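Local coordinates for enterobactin synthetase component F-related protein (Vibrio cholerae serotype O1, PDB 4OXI), which probably uses ATP to activate glycine as glycyl-adenylate, in a lipopolysaccharide modification pathway linked to resistance against antimicrobial peptides, at residues V516-Q521 with W544-Q549; T485-V490 with S529-Q534. All coordinates share one frame; numbering follows the deposited sequence.

Contact 1: residues V516-Q521 with W544-Q549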
# COMPACT_ATOMS: atom_id res chain seq x y z
N VAL A 516 21.82 4.12 -22.44
CA VAL A 516 22.40 2.89 -22.98
C VAL A 516 23.69 3.24 -23.72
O VAL A 516 23.92 4.40 -24.06
CB VAL A 516 21.43 2.19 -23.94
CG1 VAL A 516 20.13 1.84 -23.20
CG2 VAL A 516 21.15 3.07 -25.15
N ASP A 517 24.54 2.26 -23.94
CA ASP A 517 25.79 2.53 -24.62
C ASP A 517 25.55 2.86 -26.10
O ASP A 517 24.42 2.74 -26.61
CB ASP A 517 26.75 1.35 -24.46
CG ASP A 517 26.20 0.07 -25.05
OD1 ASP A 517 25.88 0.05 -26.26
OD2 ASP A 517 26.09 -0.93 -24.30
N THR A 518 26.61 3.26 -26.80
CA THR A 518 26.52 3.71 -28.19
C THR A 518 26.73 2.57 -29.19
O THR A 518 26.74 2.81 -30.40
CB THR A 518 27.55 4.81 -28.47
OG1 THR A 518 28.83 4.40 -27.96
CG2 THR A 518 27.15 6.12 -27.79
N HIS A 519 26.87 1.34 -28.70
CA HIS A 519 27.15 0.20 -29.58
C HIS A 519 25.92 -0.62 -29.92
O HIS A 519 25.99 -1.54 -30.74
CB HIS A 519 28.17 -0.73 -28.93
CG HIS A 519 29.41 -0.03 -28.49
ND1 HIS A 519 29.76 0.09 -27.16
CD2 HIS A 519 30.36 0.63 -29.20
CE1 HIS A 519 30.89 0.78 -27.08
NE2 HIS A 519 31.27 1.12 -28.30
N THR A 520 24.80 -0.30 -29.29
CA THR A 520 23.60 -1.09 -29.51
C THR A 520 22.76 -0.40 -30.57
O THR A 520 22.71 0.84 -30.63
CB THR A 520 22.82 -1.30 -28.18
OG1 THR A 520 21.78 -2.27 -28.38
CG2 THR A 520 22.21 0.01 -27.70
N GLN A 521 22.13 -1.18 -31.44
CA GLN A 521 21.34 -0.61 -32.52
C GLN A 521 20.20 0.24 -31.98
O GLN A 521 19.37 -0.25 -31.21
CB GLN A 521 20.78 -1.70 -33.44
CG GLN A 521 20.12 -1.11 -34.68
CD GLN A 521 19.31 -2.14 -35.45
OE1 GLN A 521 19.44 -3.35 -35.22
NE2 GLN A 521 18.46 -1.66 -36.36
N TRP A 544 15.29 8.31 -23.42
CA TRP A 544 16.35 7.35 -23.70
C TRP A 544 17.55 8.09 -24.28
O TRP A 544 17.40 8.92 -25.18
CB TRP A 544 15.83 6.32 -24.69
CG TRP A 544 14.64 5.60 -24.17
CD1 TRP A 544 13.39 6.11 -24.00
CD2 TRP A 544 14.59 4.24 -23.73
NE1 TRP A 544 12.56 5.15 -23.47
CE2 TRP A 544 13.27 3.99 -23.31
CE3 TRP A 544 15.52 3.20 -23.67
CZ2 TRP A 544 12.87 2.74 -22.83
CZ3 TRP A 544 15.12 1.96 -23.19
CH2 TRP A 544 13.81 1.75 -22.78
N TYR A 545 18.74 7.79 -23.77
CA TYR A 545 19.96 8.43 -24.25
C TYR A 545 21.00 7.36 -24.61
O TYR A 545 21.18 6.37 -23.89
CB TYR A 545 20.53 9.39 -23.19
CG TYR A 545 19.58 10.52 -22.81
CD1 TYR A 545 19.70 11.77 -23.40
CD2 TYR A 545 18.58 10.34 -21.87
CE1 TYR A 545 18.84 12.81 -23.07
CE2 TYR A 545 17.71 11.37 -21.53
CZ TYR A 545 17.85 12.61 -22.14
OH TYR A 545 17.00 13.65 -21.82
N ALA A 546 21.63 7.54 -25.77
CA ALA A 546 22.79 6.74 -26.15
C ALA A 546 24.02 7.57 -25.77
O ALA A 546 24.24 8.65 -26.32
CB ALA A 546 22.78 6.44 -27.65
N ILE A 547 24.79 7.07 -24.82
CA ILE A 547 25.90 7.85 -24.27
C ILE A 547 27.18 7.02 -24.35
O ILE A 547 27.15 5.80 -24.16
CB ILE A 547 25.59 8.31 -22.81
CG1 ILE A 547 26.58 9.37 -22.33
CG2 ILE A 547 25.55 7.12 -21.84
CD1 ILE A 547 26.22 9.98 -20.98
N GLU A 548 28.29 7.68 -24.67
CA GLU A 548 29.56 6.97 -24.89
C GLU A 548 30.05 6.28 -23.63
O GLU A 548 30.44 5.11 -23.68
CB GLU A 548 30.64 7.93 -25.42
CG GLU A 548 30.35 8.43 -26.82
CD GLU A 548 31.56 9.07 -27.52
OE1 GLU A 548 31.44 9.37 -28.73
OE2 GLU A 548 32.60 9.28 -26.87
N GLN A 549 30.04 7.00 -22.51
CA GLN A 549 30.53 6.49 -21.23
C GLN A 549 29.61 6.95 -20.10
O GLN A 549 29.12 8.08 -20.10
CB GLN A 549 31.93 7.05 -20.93
CG GLN A 549 32.97 6.90 -22.04
CD GLN A 549 33.86 5.68 -21.85
OE1 GLN A 549 33.43 4.64 -21.34
NE2 GLN A 549 35.12 5.81 -22.25
O HOH W 1 29.07 3.27 -25.32
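Val516 pairs with both neighbours of Ala546 in the parallel register. Its N donates to Tyr545 O at 2.8 Å, and its O accepts from Ile547 N at 2.9 Å. Both bonds are nearly straight. The carbonyl of Val516 also receives a CA-H...O contact from Ala546 CA at 3.3 Å. The side chains of Val516 and Ala546 lie on the same face of the sheet. With Val516 CG1 anti to the carbonyl carbon (chi1 -59°), CG2 falls between the backbone N and the carbonyl carbon, 3.5 Å from Tyr545 O. Trp527 of helix 524-531 packs against Val516 on this face.

The two segments stay in touch beyond Val516. Thr518 makes the main side-chain contact there. From its CB the two branches part. CG2 lies beside the backbone N, anti to the carbonyl carbon, and rests on the backbone of the other segment, 3.6 Å from Ile547 C. It also meets Glu548 CG at 4.1 Å. The other branch, OG1, lies near Glu548 CA and above the centre of the His519 ring. A water links the two backbones here: it accepts from Thr518 N at 2.9 Å and donates to Glu548 O at 2.8 Å.

The turn is fixed from within by Asp517. Its OD1 accepts from His519 N on the anti side of the carboxylate, an Asx turn. Its OD2 accepts from Ser495 N, which ties the turn to the loop before strand 496-500. Thr520 OG1 bonds to Thr491 O nearby. Strands 512-516 and 543-546, joined through helix 524-531, form a beta-alpha-beta crossover in the three-stranded sheet of the small C-terminal domain of adenylation enzymes.

Contact 2: residues T485-V490 with S529-Q534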
# COMPACT_ATOMS: atom_id res chain seq x y z
N THR A 485 17.29 -4.33 -15.39
CA THR A 485 17.24 -5.71 -15.84
C THR A 485 16.36 -5.87 -17.07
O THR A 485 16.72 -6.56 -18.03
CB THR A 485 16.74 -6.63 -14.72
OG1 THR A 485 17.74 -6.71 -13.70
CG2 THR A 485 16.42 -8.03 -15.23
N VAL A 486 15.20 -5.22 -17.05
CA VAL A 486 14.27 -5.25 -18.18
C VAL A 486 14.85 -4.51 -19.39
O VAL A 486 14.78 -5.00 -20.52
CB VAL A 486 12.89 -4.63 -17.79
CG1 VAL A 486 12.05 -4.34 -19.04
CG2 VAL A 486 12.14 -5.54 -16.80
N VAL A 487 15.43 -3.34 -19.16
CA VAL A 487 16.00 -2.55 -20.25
C VAL A 487 17.19 -3.27 -20.89
O VAL A 487 17.34 -3.26 -22.11
CB VAL A 487 16.36 -1.11 -19.79
CG1 VAL A 487 17.20 -0.40 -20.84
CG2 VAL A 487 15.09 -0.31 -19.49
N ARG A 488 18.03 -3.91 -20.07
CA ARG A 488 19.13 -4.74 -20.57
C ARG A 488 18.66 -5.85 -21.50
O ARG A 488 19.24 -6.06 -22.57
CB ARG A 488 19.93 -5.36 -19.42
CG ARG A 488 21.08 -4.50 -18.93
CD ARG A 488 21.92 -5.20 -17.85
NE ARG A 488 22.77 -4.21 -17.20
CZ ARG A 488 23.94 -3.80 -17.68
NH1 ARG A 488 24.43 -4.33 -18.80
NH2 ARG A 488 24.63 -2.87 -17.03
N ARG A 489 17.62 -6.58 -21.08
CA ARG A 489 17.03 -7.65 -21.88
C ARG A 489 16.55 -7.13 -23.23
O ARG A 489 16.85 -7.70 -24.28
CB ARG A 489 15.82 -8.26 -21.17
CG ARG A 489 16.13 -9.44 -20.26
CD ARG A 489 14.92 -10.39 -20.20
NE ARG A 489 13.66 -9.68 -19.93
CZ ARG A 489 13.18 -9.44 -18.71
NH1 ARG A 489 12.03 -8.79 -18.56
NH2 ARG A 489 13.84 -9.84 -17.63
N VAL A 490 15.78 -6.04 -23.19
CA VAL A 490 15.11 -5.51 -24.35
C VAL A 490 16.09 -4.84 -25.33
O VAL A 490 15.95 -4.96 -26.54
CB VAL A 490 14.00 -4.52 -23.93
CG1 VAL A 490 13.45 -3.78 -25.11
CG2 VAL A 490 12.88 -5.25 -23.18
N SER A 529 8.06 -0.28 -26.79
CA SER A 529 6.97 -1.22 -26.99
C SER A 529 7.12 -2.47 -26.11
O SER A 529 6.16 -2.93 -25.50
CB SER A 529 6.86 -1.61 -28.47
OG SER A 529 6.22 -2.87 -28.61
N GLN A 530 8.33 -3.01 -26.05
CA GLN A 530 8.59 -4.18 -25.23
C GLN A 530 8.62 -3.90 -23.71
O GLN A 530 8.14 -4.71 -22.93
CB GLN A 530 9.87 -4.88 -25.68
CG GLN A 530 9.75 -5.46 -27.08
CD GLN A 530 11.06 -6.00 -27.62
OE1 GLN A 530 12.08 -6.01 -26.93
NE2 GLN A 530 11.03 -6.47 -28.87
N CYS A 531 9.18 -2.76 -23.30
CA CYS A 531 9.20 -2.41 -21.88
C CYS A 531 7.81 -2.32 -21.27
O CYS A 531 7.61 -2.69 -20.11
CB CYS A 531 9.96 -1.11 -21.66
SG CYS A 531 11.74 -1.30 -21.79
N LYS A 532 6.84 -1.84 -22.05
CA LYS A 532 5.47 -1.64 -21.58
C LYS A 532 4.78 -2.97 -21.25
O LYS A 532 3.79 -2.99 -20.52
CB LYS A 532 4.64 -0.85 -22.59
CG LYS A 532 5.04 0.62 -22.68
CD LYS A 532 4.38 1.33 -23.86
CE LYS A 532 4.75 2.82 -23.88
NZ LYS A 532 4.21 3.55 -25.07
N GLN A 533 5.31 -4.07 -21.79
CA GLN A 533 4.78 -5.39 -21.49
C GLN A 533 5.44 -6.01 -20.25
O GLN A 533 5.02 -7.07 -19.80
CB GLN A 533 4.96 -6.34 -22.69
CG GLN A 533 4.44 -5.78 -24.01
CD GLN A 533 3.06 -5.15 -23.89
OE1 GLN A 533 2.18 -5.70 -23.21
NE2 GLN A 533 2.86 -4.00 -24.54
N GLN A 534 6.45 -5.36 -19.70
CA GLN A 534 7.22 -5.98 -18.61
C GLN A 534 7.36 -5.10 -17.38
O GLN A 534 7.85 -5.55 -16.35
CB GLN A 534 8.60 -6.43 -19.12
CG GLN A 534 8.49 -7.52 -20.18
CD GLN A 534 9.78 -7.71 -20.97
OE1 GLN A 534 10.84 -7.95 -20.40
NE2 GLN A 534 9.68 -7.61 -22.30
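Gln534 OE1 is modelled as accepting from Arg489 NH1 at the edge of the guanidinium group, near its plane. At 2.3 Å the pair is too short for details of the bond to be trusted. The guanidinium and amide planes are nearly coplanar, 19° apart. A bend at chi3 (-49°) folds the arginine chain, and Thr485 O and Val486 CA lie beside one face of its guanidinium, offset toward the rim.

The remaining contacts are van der Waals. Val490 points its CB at the other segment. With CG1 anti to the backbone N (chi1 170°), that methyl comes 3.2 Å from Gln530 OE1, close for a methyl and an oxygen, and 3.8 Å from Gln530 CB. The two side chains run past each other in opposite directions. Val490 CG2 reaches Cys531 SG at 4.3 Å. The sulfur also meets Val486 CG1 at 4.1 Å and Val487 CG2 at 4.2 Å, so three valines of one helix meet it. Val486 CG1 further touches Gln534 CB at 4.0 Å.

Helix 480-491 is thus packed against the end region of helix 524-531. Val487 also rests on Val496 and Ile498 of strand 496-500.

In the fold
After the long N-terminal part, which takes no part in either contact, the chain runs along helix 480-491, the first half of contact 2. It then forms strand 496-500 and strand 512-516, whose end opens contact 1. Helix 524-531 follows and closes contact 2 over 38 intervening residues. Strand 543-546 then closes contact 1 over 22. The segments alternate, so the two contacts cross rather than nest. Contact 1 joins neighbouring strands of the sheet; contact 2 joins the two helices. Their centres are about 16 Å apart. Trp544 bridges them: its CH2 lies 3.8 Å from Cys531 SG, and its CZ3 lies 3.9 Å from Val487 CG1. Both helices are thereby packed to the same sheet.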